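Local coordinates for protein regulator of chromosome condensation (PDB 3OF7) that acts as a guanine nucleotide exchange factor that promotes replacement of GDP by GTP on Gsp1 and binds chromatin, at residues A[96-101]-A[158-163]; A[139-144]-A[168-173]; A[180-185]-A[244-249]; A[57-62]-A[131-136]; A[199-204]-A[216-221]. All blocks are in the same frame, centred on the assembly; numbering follows the deposited sequence.

Contact 1: A[96-101]-A[158-163]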
# COMPACT_ATOMS: atom_id res chain seq x y z
N VAL A 96 14.93 -6.41 -11.17
CA VAL A 96 15.52 -7.14 -10.03
C VAL A 96 14.64 -8.29 -9.51
O VAL A 96 14.62 -8.58 -8.31
CB VAL A 96 15.98 -6.18 -8.89
CG1 VAL A 96 17.23 -5.40 -9.33
CG2 VAL A 96 14.84 -5.21 -8.48
N GLY A 97 13.92 -8.93 -10.42
CA GLY A 97 13.17 -10.15 -10.13
C GLY A 97 11.80 -10.02 -9.49
O GLY A 97 11.17 -11.04 -9.19
N ALA A 98 11.30 -8.80 -9.30
CA ALA A 98 10.06 -8.60 -8.52
C ALA A 98 8.82 -9.31 -9.07
O ALA A 98 7.90 -9.62 -8.31
CB ALA A 98 9.78 -7.10 -8.31
N LEU A 99 8.78 -9.56 -10.38
CA LEU A 99 7.60 -10.20 -10.98
C LEU A 99 7.54 -11.70 -10.70
O LEU A 99 6.48 -12.32 -10.86
CB LEU A 99 7.51 -9.93 -12.49
CG LEU A 99 7.53 -8.48 -12.98
CD1 LEU A 99 7.19 -8.44 -14.46
CD2 LEU A 99 6.57 -7.60 -12.17
N GLY A 100 8.67 -12.28 -10.31
CA GLY A 100 8.75 -13.70 -9.96
C GLY A 100 8.48 -14.65 -11.11
O GLY A 100 8.01 -15.78 -10.91
N ARG A 101 8.76 -14.18 -12.33
CA ARG A 101 8.52 -14.96 -13.54
C ARG A 101 9.45 -14.51 -14.67
O ARG A 101 9.93 -13.38 -14.67
CB ARG A 101 7.04 -14.87 -13.97
CG ARG A 101 6.55 -13.46 -14.30
CD ARG A 101 5.07 -13.46 -14.65
NE ARG A 101 4.55 -12.11 -14.92
CZ ARG A 101 4.62 -11.50 -16.10
NH1 ARG A 101 5.17 -12.11 -17.14
NH2 ARG A 101 4.13 -10.28 -16.24
N ASN A 158 10.77 -3.20 -4.91
CA ASN A 158 11.62 -4.18 -5.57
C ASN A 158 11.43 -5.64 -5.09
O ASN A 158 12.08 -6.56 -5.62
CB ASN A 158 13.10 -3.77 -5.39
CG ASN A 158 13.38 -2.34 -5.83
OD1 ASN A 158 13.67 -1.44 -5.01
ND2 ASN A 158 13.31 -2.11 -7.14
N MET A 159 10.57 -5.85 -4.10
CA MET A 159 10.31 -7.21 -3.59
C MET A 159 8.83 -7.56 -3.53
O MET A 159 7.97 -6.68 -3.55
CB MET A 159 11.07 -7.54 -2.28
CG MET A 159 10.49 -7.09 -0.94
SD MET A 159 9.14 -7.97 -0.08
CE MET A 159 9.81 -9.56 0.41
N SER A 160 8.57 -8.85 -3.48
CA SER A 160 7.22 -9.37 -3.53
C SER A 160 7.08 -10.43 -2.46
O SER A 160 8.06 -11.12 -2.12
CB SER A 160 6.96 -9.98 -4.90
OG SER A 160 6.94 -8.98 -5.90
N CYS A 161 5.88 -10.56 -1.92
CA CYS A 161 5.61 -11.48 -0.83
C CYS A 161 4.21 -12.05 -0.92
O CYS A 161 3.27 -11.34 -1.25
CB CYS A 161 5.82 -10.79 0.52
SG CYS A 161 5.79 -11.92 1.93
N ALA A 162 4.09 -13.35 -0.66
CA ALA A 162 2.78 -14.00 -0.57
C ALA A 162 2.68 -14.73 0.75
O ALA A 162 3.55 -15.54 1.10
CB ALA A 162 2.58 -14.98 -1.74
N LEU A 163 1.61 -14.42 1.48
CA LEU A 163 1.31 -15.08 2.75
C LEU A 163 0.27 -16.17 2.53
O LEU A 163 -0.80 -15.92 1.98
CB LEU A 163 0.78 -14.05 3.75
CG LEU A 163 0.27 -14.59 5.09
CD1 LEU A 163 1.39 -15.28 5.88
CD2 LEU A 163 -0.38 -13.47 5.92
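Ala98 and Val96 meet Asn158 and Ser160 across a boundary between two blades of the RCC1 beta-propeller: segment 96-101 is loop that follows strand 88-92 of one blade, and segment 158-163 enters strand 159-164 of the next. The backbone of the loop is shaped by a type I turn from Gly97 to Gly100, closed by a bond from Gly100 N to Gly97 O of 3.0 Å. Both end residues have positive phi, a conformation that favours glycine, and the turn carries Ala98 at its second position against the strand. Two van der Waals contacts follow. The methyl of Ala98, CB, lies over the start of the strand, 3.6 Å from Asn158 O. Val96 CG2 lies 3.8 Å from Asn158 CB, and these two side chains cross at a slant; the valine holds CG1 beside its backbone N (chi1 -72°), which leaves CG2 as the branch that does the touching. His78 of strand 78-83 lies against both Ala98 and Ser160, so the buried seam has a third wall. The polar part is small. Ser160 holds OG opposite its carbonyl carbon and beside its own N (chi1 -68°), directed at the loop, although the exact place of this hydroxyl is less certain than the rest. As modelled, Ser160 OG donates to Ala98 O at 2.7 Å, an oxygen that also receives a weak bond from Trp172 NE1.

Contact 2: A[139-144]-A[168-173]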
# COMPACT_ATOMS: atom_id res chain seq x y z
N GLU A 139 3.67 -24.08 -10.05
CA GLU A 139 4.69 -24.93 -9.44
C GLU A 139 5.65 -24.13 -8.58
O GLU A 139 6.26 -24.68 -7.67
CB GLU A 139 5.47 -25.71 -10.51
CG GLU A 139 4.62 -26.30 -11.62
CD GLU A 139 4.45 -25.35 -12.80
OE1 GLU A 139 5.46 -25.06 -13.49
OE2 GLU A 139 3.31 -24.90 -13.04
N SER A 140 5.77 -22.83 -8.86
CA SER A 140 6.61 -21.93 -8.07
C SER A 140 6.13 -21.78 -6.63
O SER A 140 6.89 -21.32 -5.77
CB SER A 140 6.70 -20.55 -8.73
OG SER A 140 7.30 -20.65 -10.01
N PHE A 141 4.89 -22.18 -6.37
CA PHE A 141 4.34 -22.15 -5.02
C PHE A 141 3.91 -23.54 -4.57
O PHE A 141 2.73 -23.90 -4.72
CB PHE A 141 3.13 -21.20 -4.93
CG PHE A 141 3.43 -19.78 -5.31
CD1 PHE A 141 4.10 -18.93 -4.44
CD2 PHE A 141 3.00 -19.28 -6.54
CE1 PHE A 141 4.35 -17.60 -4.78
CE2 PHE A 141 3.26 -17.95 -6.90
CZ PHE A 141 3.94 -17.11 -6.02
N PRO A 142 4.85 -24.33 -3.99
CA PRO A 142 4.49 -25.66 -3.48
C PRO A 142 3.27 -25.75 -2.53
O PRO A 142 2.58 -26.77 -2.56
CB PRO A 142 5.77 -26.12 -2.77
CG PRO A 142 6.86 -25.48 -3.57
CD PRO A 142 6.30 -24.10 -3.92
N PRO A 143 3.02 -24.73 -1.68
CA PRO A 143 1.82 -24.90 -0.86
C PRO A 143 0.51 -25.09 -1.64
O PRO A 143 -0.42 -25.69 -1.11
CB PRO A 143 1.77 -23.61 -0.03
CG PRO A 143 3.21 -23.25 0.13
CD PRO A 143 3.83 -23.59 -1.20
N LEU A 144 0.44 -24.60 -2.88
CA LEU A 144 -0.79 -24.68 -3.67
C LEU A 144 -1.19 -26.11 -3.99
O LEU A 144 -2.38 -26.46 -3.94
CB LEU A 144 -0.68 -23.86 -4.95
CG LEU A 144 -0.57 -22.33 -4.79
CD1 LEU A 144 -0.36 -21.68 -6.15
CD2 LEU A 144 -1.78 -21.74 -4.08
N GLU A 168 2.89 -19.87 6.04
CA GLU A 168 4.15 -19.80 5.29
C GLU A 168 4.23 -18.54 4.44
O GLU A 168 3.21 -18.05 3.94
CB GLU A 168 4.31 -21.03 4.41
CG GLU A 168 4.48 -22.33 5.19
CD GLU A 168 4.99 -23.48 4.34
OE1 GLU A 168 4.92 -23.41 3.10
OE2 GLU A 168 5.48 -24.48 4.93
N VAL A 169 5.46 -18.04 4.26
CA VAL A 169 5.72 -16.83 3.50
C VAL A 169 6.65 -17.14 2.33
O VAL A 169 7.74 -17.68 2.53
CB VAL A 169 6.33 -15.73 4.41
CG1 VAL A 169 6.78 -14.52 3.60
CG2 VAL A 169 5.34 -15.29 5.48
N TYR A 170 6.21 -16.81 1.12
CA TYR A 170 7.08 -16.87 -0.05
C TYR A 170 7.45 -15.45 -0.47
O TYR A 170 6.62 -14.55 -0.45
CB TYR A 170 6.43 -17.64 -1.22
CG TYR A 170 6.64 -19.14 -1.11
CD1 TYR A 170 6.06 -19.86 -0.06
CD2 TYR A 170 7.43 -19.83 -2.03
CE1 TYR A 170 6.27 -21.23 0.07
CE2 TYR A 170 7.63 -21.20 -1.91
CZ TYR A 170 7.05 -21.89 -0.86
OH TYR A 170 7.25 -23.25 -0.74
N ALA A 171 8.72 -15.26 -0.81
CA ALA A 171 9.24 -13.94 -1.13
C ALA A 171 10.17 -14.01 -2.34
O ALA A 171 10.74 -15.07 -2.62
CB ALA A 171 9.95 -13.34 0.07
N TRP A 172 10.27 -12.90 -3.06
CA TRP A 172 11.16 -12.78 -4.22
C TRP A 172 11.47 -11.31 -4.54
O TRP A 172 10.83 -10.39 -4.01
CB TRP A 172 10.61 -13.53 -5.45
CG TRP A 172 9.24 -13.12 -5.97
CD1 TRP A 172 8.98 -12.36 -7.08
CD2 TRP A 172 7.95 -13.48 -5.43
NE1 TRP A 172 7.62 -12.21 -7.26
CE2 TRP A 172 6.97 -12.89 -6.26
CE3 TRP A 172 7.54 -14.24 -4.32
CZ2 TRP A 172 5.60 -13.03 -6.01
CZ3 TRP A 172 6.17 -14.38 -4.07
CH2 TRP A 172 5.21 -13.77 -4.92
N GLY A 173 12.47 -11.10 -5.40
CA GLY A 173 12.93 -9.75 -5.74
C GLY A 173 14.17 -9.40 -4.93
O GLY A 173 15.05 -10.25 -4.75
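Tyr170 reaches from strand 169-177 into a pocket made by Ser140, Phe141, Pro142 and Pro143, and can be followed outward atom by atom. At its base, Tyr170 CB lies 4.1 Å from Phe141 CE1, near the plane of the phenylalanine ring. Further out the two sides of the tyrosine part company: Tyr170 CE1 packs 3.6 Å from Pro143 CD, whereas CE2 is 3.8 Å from Pro142 CD and also passes Ser140 O. The hydroxyl end lies by both prolines, Tyr170 OH being 3.4 Å from Pro142 CD. Beside it, Glu168 OE1 lies in the tyrosine plane at the ring edge and touches Pro143 CG at 3.4 Å. Deeper along the strand, Trp172 brings its six-membered ring to Phe141. This is an offset edge-to-face pair, the phenylalanine edge toward the indole face, with centroids 5.6 Å apart and planes at 64°. Thus one proline-rich chain segment covers two aromatic residues of the same strand. In the propeller blade, that strand lies between 159-164 and 195-197; Pro143, in the short, weakly bonded helix about 142-145, also touches Phe164 of the former, and Phe141 touches Pro195 of the latter.

Contact 3: A[180-185]-A[244-249]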
# COMPACT_ATOMS: atom_id res chain seq x y z
N GLY A 180 22.13 1.69 -3.93
CA GLY A 180 22.03 0.60 -4.89
C GLY A 180 21.26 -0.57 -4.32
O GLY A 180 20.34 -0.40 -3.52
N ILE A 181 21.64 -1.77 -4.75
CA ILE A 181 21.02 -3.00 -4.23
C ILE A 181 21.66 -3.37 -2.90
O ILE A 181 22.90 -3.47 -2.80
CB ILE A 181 21.12 -4.16 -5.27
CG1 ILE A 181 20.30 -3.80 -6.52
CG2 ILE A 181 20.64 -5.51 -4.67
CD1 ILE A 181 20.67 -4.57 -7.78
N LEU A 182 20.84 -3.54 -1.86
CA LEU A 182 21.31 -4.08 -0.59
C LEU A 182 21.42 -5.59 -0.73
O LEU A 182 22.52 -6.15 -0.61
CB LEU A 182 20.38 -3.70 0.58
CG LEU A 182 20.74 -4.20 1.99
CD1 LEU A 182 22.21 -3.90 2.34
CD2 LEU A 182 19.81 -3.61 3.06
N GLY A 183 20.30 -6.24 -1.05
CA GLY A 183 20.26 -7.69 -1.21
C GLY A 183 18.89 -8.23 -0.83
O GLY A 183 17.97 -7.46 -0.53
N PHE A 184 18.77 -9.55 -0.82
CA PHE A 184 17.48 -10.18 -0.54
C PHE A 184 17.49 -10.91 0.80
O PHE A 184 16.71 -10.58 1.70
CB PHE A 184 17.09 -11.11 -1.70
CG PHE A 184 15.82 -11.89 -1.46
CD1 PHE A 184 14.57 -11.27 -1.58
CD2 PHE A 184 15.87 -13.25 -1.15
CE1 PHE A 184 13.39 -12.01 -1.37
CE2 PHE A 184 14.71 -13.99 -0.94
CZ PHE A 184 13.46 -13.37 -1.06
N TYR A 185 18.38 -11.89 0.95
CA TYR A 185 18.43 -12.66 2.20
C TYR A 185 19.86 -12.81 2.72
O TYR A 185 20.70 -13.41 2.06
CB TYR A 185 17.77 -14.02 2.02
CG TYR A 185 17.42 -14.71 3.32
CD1 TYR A 185 18.28 -15.66 3.88
CD2 TYR A 185 16.23 -14.42 3.99
CE1 TYR A 185 17.97 -16.30 5.07
CE2 TYR A 185 15.90 -15.06 5.19
CZ TYR A 185 16.79 -16.01 5.72
OH TYR A 185 16.49 -16.65 6.90
N PHE A 244 26.79 -4.96 9.66
CA PHE A 244 25.78 -5.94 10.06
C PHE A 244 24.52 -5.92 9.17
O PHE A 244 23.57 -6.67 9.41
CB PHE A 244 25.40 -5.75 11.54
CG PHE A 244 26.56 -5.95 12.50
CD1 PHE A 244 27.03 -7.23 12.79
CD2 PHE A 244 27.18 -4.86 13.10
CE1 PHE A 244 28.11 -7.42 13.67
CE2 PHE A 244 28.26 -5.03 13.98
CZ PHE A 244 28.72 -6.31 14.26
N ARG A 245 24.52 -5.07 8.14
CA ARG A 245 23.36 -4.91 7.25
C ARG A 245 23.02 -6.16 6.43
O ARG A 245 21.85 -6.38 6.10
CB ARG A 245 23.52 -3.69 6.35
CG ARG A 245 23.42 -2.38 7.12
CD ARG A 245 23.74 -1.19 6.24
NE ARG A 245 22.68 -0.91 5.28
CZ ARG A 245 22.87 -0.30 4.11
NH1 ARG A 245 24.09 0.08 3.74
NH2 ARG A 245 21.84 -0.08 3.30
N LEU A 246 24.01 -6.96 6.09
CA LEU A 246 23.73 -8.21 5.38
C LEU A 246 23.65 -9.40 6.33
O LEU A 246 22.82 -10.29 6.14
CB LEU A 246 24.75 -8.46 4.26
CG LEU A 246 24.65 -7.56 3.02
CD1 LEU A 246 25.77 -7.88 2.02
CD2 LEU A 246 23.29 -7.67 2.34
N LYS A 247 24.50 -9.41 7.36
CA LYS A 247 24.48 -10.46 8.38
C LYS A 247 23.09 -10.61 9.01
O LYS A 247 22.68 -11.71 9.37
CB LYS A 247 25.53 -10.21 9.47
CG LYS A 247 26.97 -10.51 9.04
CD LYS A 247 27.97 -9.99 10.09
CE LYS A 247 29.41 -10.08 9.58
NZ LYS A 247 30.38 -9.41 10.51
N THR A 248 22.37 -9.49 9.11
CA THR A 248 21.07 -9.47 9.78
C THR A 248 19.89 -9.20 8.82
O THR A 248 18.81 -8.81 9.26
CB THR A 248 21.03 -8.44 10.94
OG1 THR A 248 21.09 -7.11 10.42
CG2 THR A 248 22.18 -8.68 11.94
N LEU A 249 20.11 -9.43 7.53
CA LEU A 249 19.07 -9.21 6.51
C LEU A 249 18.12 -10.42 6.44
O LEU A 249 18.14 -11.20 5.48
CB LEU A 249 19.70 -8.90 5.14
CG LEU A 249 18.79 -8.48 3.97
CD1 LEU A 249 18.12 -7.13 4.25
CD2 LEU A 249 19.59 -8.41 2.68
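Leu182 and Gly183 form the classic beta bulge opposite Phe175 in a blade of the propeller, and it is this bulge that receives Arg245, Leu246 and Leu249 from the following RCC1 repeat. Leu182 takes the middle of the cluster. With CG turned away from the backbone N (chi1 180°), it spreads both methyls over the partner loop: CD1 is 3.9 Å from Leu246 CD2, and CD2 is 4.1 Å from Leu249 CD1. The same CD1 lies over one face of the Arg245 guanidinium, toward its rim and 4.0 Å from NH2. That charged group is held by a salt bridge to Glu242 and a hydrogen bond to Asn230, so its flat face is presented to the leucine while its polar atoms are engaged elsewhere. Cutting Leu182 back to an alanine would probably open a gap between Leu246 and Leu249 and strip the apolar cover from that guanidinium face. Gly183 has no side chain to keep Leu249 CD2 from approaching its C at 3.6 Å, and a CB there would crowd both loop leucines. Farther along, Leu249 CG lies 3.7 Å from Phe184 O, and Leu249 O sits over one face of the Tyr185 ring. A type I turn from Leu246 to Leu249 places both leucines against the bulge. Curated repeats 3 and 4 meet here, an interlocking of neighbouring blades through their peripheral loops that belongs to the RCC1 seven-bladed propeller.

Contact 4: A[57-62]-A[131-136]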
# COMPACT_ATOMS: atom_id res chain seq x y z
N ARG A 57 -8.61 2.97 -16.54
CA ARG A 57 -8.76 2.22 -17.78
C ARG A 57 -8.99 0.75 -17.44
O ARG A 57 -8.19 0.15 -16.72
CB ARG A 57 -7.50 2.39 -18.63
CG ARG A 57 -7.47 1.54 -19.91
CD ARG A 57 -8.15 2.25 -21.09
NE ARG A 57 -7.53 3.55 -21.37
CZ ARG A 57 -6.41 3.72 -22.07
NH1 ARG A 57 -5.76 2.68 -22.58
NH2 ARG A 57 -5.94 4.94 -22.27
N LEU A 58 -10.09 0.19 -17.94
CA LEU A 58 -10.37 -1.23 -17.71
C LEU A 58 -9.23 -2.08 -18.25
O LEU A 58 -8.83 -1.94 -19.40
CB LEU A 58 -11.70 -1.62 -18.36
CG LEU A 58 -12.12 -3.08 -18.20
CD1 LEU A 58 -12.51 -3.38 -16.75
CD2 LEU A 58 -13.28 -3.40 -19.16
N ASN A 59 -8.66 -2.95 -17.40
CA ASN A 59 -7.52 -3.74 -17.82
C ASN A 59 -8.01 -4.99 -18.57
O ASN A 59 -8.63 -5.87 -17.96
CB ASN A 59 -6.64 -4.12 -16.62
CG ASN A 59 -5.30 -4.68 -17.04
OD1 ASN A 59 -5.23 -5.58 -17.88
ND2 ASN A 59 -4.23 -4.14 -16.45
N PRO A 60 -7.72 -5.06 -19.89
CA PRO A 60 -8.26 -6.16 -20.70
C PRO A 60 -7.52 -7.48 -20.51
O PRO A 60 -7.99 -8.52 -20.98
CB PRO A 60 -8.12 -5.65 -22.14
CG PRO A 60 -6.91 -4.76 -22.10
CD PRO A 60 -6.85 -4.17 -20.69
N PHE A 61 -6.37 -7.45 -19.84
CA PHE A 61 -5.59 -8.67 -19.58
C PHE A 61 -6.03 -9.38 -18.29
O PHE A 61 -5.53 -10.47 -17.96
CB PHE A 61 -4.09 -8.34 -19.56
CG PHE A 61 -3.61 -7.70 -20.82
CD1 PHE A 61 -3.50 -8.45 -22.00
CD2 PHE A 61 -3.30 -6.35 -20.86
CE1 PHE A 61 -3.08 -7.86 -23.19
CE2 PHE A 61 -2.87 -5.74 -22.05
CZ PHE A 61 -2.76 -6.50 -23.21
N LEU A 62 -6.96 -8.76 -17.58
CA LEU A 62 -7.50 -9.30 -16.33
C LEU A 62 -9.02 -9.37 -16.38
O LEU A 62 -9.69 -8.85 -15.48
CB LEU A 62 -7.03 -8.46 -15.13
CG LEU A 62 -5.51 -8.35 -14.96
CD1 LEU A 62 -5.14 -7.23 -13.98
CD2 LEU A 62 -4.92 -9.68 -14.52
N SER A 131 4.96 -5.65 -19.27
CA SER A 131 3.79 -4.77 -19.31
C SER A 131 2.46 -5.53 -19.47
O SER A 131 1.38 -4.92 -19.41
CB SER A 131 3.94 -3.71 -20.41
OG SER A 131 4.00 -4.31 -21.70
N THR A 132 2.54 -6.84 -19.65
CA THR A 132 1.33 -7.66 -19.78
C THR A 132 1.19 -8.56 -18.55
O THR A 132 2.06 -9.39 -18.29
CB THR A 132 1.33 -8.51 -21.08
OG1 THR A 132 1.49 -7.64 -22.22
CG2 THR A 132 0.01 -9.29 -21.23
N PRO A 133 0.09 -8.37 -17.79
CA PRO A 133 -0.18 -9.20 -16.63
C PRO A 133 -0.21 -10.66 -17.03
O PRO A 133 -0.83 -11.01 -18.03
CB PRO A 133 -1.57 -8.76 -16.19
CG PRO A 133 -1.63 -7.34 -16.60
CD PRO A 133 -0.91 -7.30 -17.92
N ALA A 134 0.47 -11.50 -16.26
CA ALA A 134 0.49 -12.94 -16.51
C ALA A 134 0.72 -13.69 -15.21
O ALA A 134 1.22 -13.11 -14.23
CB ALA A 134 1.57 -13.30 -17.55
N LYS A 135 0.37 -14.97 -15.20
CA LYS A 135 0.49 -15.78 -13.99
C LYS A 135 1.91 -16.26 -13.75
O LYS A 135 2.60 -16.66 -14.69
CB LYS A 135 -0.44 -16.99 -14.06
CG LYS A 135 -1.92 -16.66 -13.86
CD LYS A 135 -2.82 -17.88 -13.98
CE LYS A 135 -3.10 -18.24 -15.44
NZ LYS A 135 -3.99 -19.44 -15.58
N ILE A 136 2.33 -16.20 -12.49
CA ILE A 136 3.51 -16.91 -12.03
C ILE A 136 3.17 -18.40 -12.08
O ILE A 136 2.07 -18.80 -11.65
CB ILE A 136 3.90 -16.49 -10.58
CG1 ILE A 136 4.31 -15.00 -10.55
CG2 ILE A 136 5.03 -17.37 -10.02
CD1 ILE A 136 4.60 -14.47 -9.15
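Phe61 and Pro133 carry the join between curated RCC1 repeats 1 and 2 of the beta-propeller. Segment 57-62 leaves strand 56-58 at the outer edge of one blade, while segment 131-136 leads into strand 134-135, an outermost strand of the next. The tight part centres on Pro133, which is buried and pressed by Phe61 and Leu62. Phe61 CB is 3.7 Å from Pro133 CD, and Leu62 CD2 is 3.9 Å from Pro133 CB, each side chain crossing the proline ring at about a right angle. Asn59 approaches more distantly, with ND2 4.1 Å from Pro133 CG; that amide nitrogen donates to Gly43 O. Behind the proline stands Trp91 of strand 88-92.

The more solvent-facing side is the partly exposed ring of Phe61, though the contact there is still close. Thr132 holds CG2 anti to its backbone N, its OG1 being bonded to Glu128 O, and lays this methyl over one ring face in a CH-pi contact, 4.0 Å from CG2 to the Phe61 ring centroid and 21° off the normal. The exposed Pro60 contributes CG to the opposite face, toward the rim. An alanine in place of Phe61 would probably leave the Thr132 methyl without its aromatic platform and uncover the CD side of Pro133.

The turn from Asn59 to Leu62 is itself closed weakly through its backbone. A firmer hold comes from an Asx turn: Asn59 OD1 accepts from Phe61 N at 2.9 Å, with the donor in the carbonyl plane.

Contact 5: A[199-204]-A[216-221]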
# COMPACT_ATOMS: atom_id res chain seq x y z
N PRO A 199 12.69 -18.92 5.47
CA PRO A 199 12.85 -19.77 6.65
C PRO A 199 12.05 -19.25 7.84
O PRO A 199 12.05 -18.05 8.12
CB PRO A 199 14.36 -19.71 6.93
CG PRO A 199 14.96 -19.53 5.59
CD PRO A 199 13.99 -18.62 4.85
N THR A 200 11.36 -20.16 8.51
CA THR A 200 10.50 -19.83 9.64
C THR A 200 11.21 -18.92 10.64
O THR A 200 12.36 -19.17 11.01
CB THR A 200 10.01 -21.13 10.34
OG1 THR A 200 9.46 -22.00 9.34
CG2 THR A 200 8.96 -20.84 11.39
N PHE A 201 10.54 -17.86 11.06
CA PHE A 201 11.15 -16.89 11.97
C PHE A 201 10.27 -16.61 13.16
O PHE A 201 10.51 -15.68 13.92
CB PHE A 201 11.54 -15.60 11.22
CG PHE A 201 10.44 -15.02 10.37
CD1 PHE A 201 9.53 -14.12 10.92
CD2 PHE A 201 10.32 -15.37 9.03
CE1 PHE A 201 8.51 -13.57 10.13
CE2 PHE A 201 9.30 -14.82 8.24
CZ PHE A 201 8.40 -13.93 8.80
N SER A 202 9.24 -17.44 13.34
CA SER A 202 8.39 -17.37 14.52
C SER A 202 7.83 -18.74 14.89
O SER A 202 7.72 -19.63 14.04
CB SER A 202 7.25 -16.37 14.30
OG SER A 202 6.37 -16.36 15.42
N LYS A 203 7.47 -18.88 16.16
CA LYS A 203 6.80 -20.09 16.65
C LYS A 203 5.30 -20.01 16.35
O LYS A 203 4.55 -20.97 16.57
CB LYS A 203 7.02 -20.25 18.16
CG LYS A 203 8.49 -20.40 18.57
N TYR A 204 4.86 -18.86 15.85
CA TYR A 204 3.46 -18.63 15.52
C TYR A 204 3.30 -18.39 14.02
O TYR A 204 4.26 -18.02 13.34
CB TYR A 204 2.92 -17.43 16.31
CG TYR A 204 2.88 -17.68 17.79
CD1 TYR A 204 3.99 -17.40 18.59
CD2 TYR A 204 1.74 -18.20 18.40
CE1 TYR A 204 3.97 -17.63 19.96
CE2 TYR A 204 1.70 -18.43 19.77
CZ TYR A 204 2.82 -18.15 20.55
OH TYR A 204 2.79 -18.37 21.90
N ILE A 216 9.82 -4.81 4.59
CA ILE A 216 8.49 -5.36 4.79
C ILE A 216 8.35 -5.74 6.26
O ILE A 216 9.32 -6.18 6.90
CB ILE A 216 8.22 -6.54 3.80
CG1 ILE A 216 6.80 -7.12 3.99
CG2 ILE A 216 9.32 -7.62 3.90
CD1 ILE A 216 6.39 -8.11 2.90
N LEU A 217 7.16 -5.52 6.80
CA LEU A 217 6.81 -5.91 8.17
C LEU A 217 5.91 -7.14 8.14
O LEU A 217 5.16 -7.32 7.19
CB LEU A 217 6.09 -4.77 8.88
CG LEU A 217 6.73 -3.38 8.96
CD1 LEU A 217 5.83 -2.48 9.73
CD2 LEU A 217 8.10 -3.47 9.65
N PHE A 218 6.02 -7.98 9.17
CA PHE A 218 5.17 -9.16 9.34
C PHE A 218 4.59 -9.12 10.75
O PHE A 218 5.25 -8.65 11.70
CB PHE A 218 5.96 -10.48 9.20
CG PHE A 218 6.73 -10.64 7.91
CD1 PHE A 218 6.17 -11.29 6.82
CD2 PHE A 218 8.04 -10.16 7.80
CE1 PHE A 218 6.88 -11.46 5.63
CE2 PHE A 218 8.76 -10.31 6.60
CZ PHE A 218 8.18 -10.96 5.52
N LEU A 219 3.36 -9.61 10.89
CA LEU A 219 2.70 -9.74 12.19
C LEU A 219 2.34 -11.21 12.41
O LEU A 219 1.87 -11.87 11.48
CB LEU A 219 1.43 -8.89 12.25
CG LEU A 219 0.60 -8.87 13.54
CD1 LEU A 219 1.40 -8.32 14.73
CD2 LEU A 219 -0.66 -8.01 13.31
N ASP A 220 2.58 -11.72 13.62
CA ASP A 220 2.22 -13.12 13.89
C ASP A 220 1.03 -13.25 14.84
O ASP A 220 0.52 -12.25 15.35
CB ASP A 220 3.44 -13.96 14.32
CG ASP A 220 3.88 -13.70 15.75
OD1 ASP A 220 3.16 -13.04 16.51
OD2 ASP A 220 4.99 -14.17 16.10
N GLU A 221 0.61 -14.49 15.07
CA GLU A 221 -0.57 -14.79 15.89
C GLU A 221 -0.55 -14.19 17.29
O GLU A 221 -1.59 -13.82 17.81
CB GLU A 221 -0.77 -16.30 16.02
CG GLU A 221 -1.07 -17.02 14.73
CD GLU A 221 -1.21 -18.51 14.95
OE1 GLU A 221 -2.37 -18.98 15.08
OE2 GLU A 221 -0.18 -19.20 15.02
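Phe201 turns the edge of its ring to the face of Phe218, and beside this pair Ser202 and Tyr204 lie against Asp220, which ends the partner strand, and Glu221 just beyond it. The rings meet edge-to-face with centroids 5.0 Å apart and planes at 58°. Phe201 CZ makes the approach, coming down 3.8 Å from Phe218 CG and above the rim of that ring rather than its middle. Phe226 offers Phe201 a further edge-to-face partner. The next residue along the loop points polar: Ser202 has OG anti to its backbone N (chi1 176°) and beside its carbonyl carbon, which directs the hydroxyl at Asp220. Ser202 OG donates to Asp220 OD2 at 2.7 Å, meeting the anti side of the carboxylate 22° out of its plane. Ser202 OG in turn accepts from Tyr204 N at 3.0 Å, the bond that defines an ST turn. Tyr204 crosses both acids obliquely, its CB 3.8 Å from Glu221 OE2 and its CD2 3.9 Å from Glu221 CB. Segment 199-204 is thereby fixed as it passes from strand 195-197 of one propeller blade to strand 206-211 of the next. Asp220 is buried, yet its other oxygen, OD1, accepts from Met224 N, while Glu221 OE2 takes Asn205 N. With donors on both of its oxygens, the Asp220 carboxylate is likely to remain ionised despite burial, tying the interblade loop to the turn after its own strand.

Overall arrangement
Contacts 1 and 2 lie closest, with centres 10 Å apart. Trp172 of contact 2 links contacts 1 and 4: its O pairs with Ser160 N of contact 1 at 2.8 Å, and its CZ2 touches Ile136 CD1 of contact 4 at 3.6 Å. Contact 3 continues the same sheet, for Phe184 packs on Ala171 and Gly173. Contact 5 joins through Phe218, which touches Cys161 and Val169, and through Pro199, which meets the hydroxyl of Tyr185. Contacts 3 and 4, with centres about 32 Å apart and nearest atoms about 12 Å apart, do not touch. Contact 4 lies at one interblade seam, contacts 1 and 2 at the next, contacts 3 and 5 at the one after.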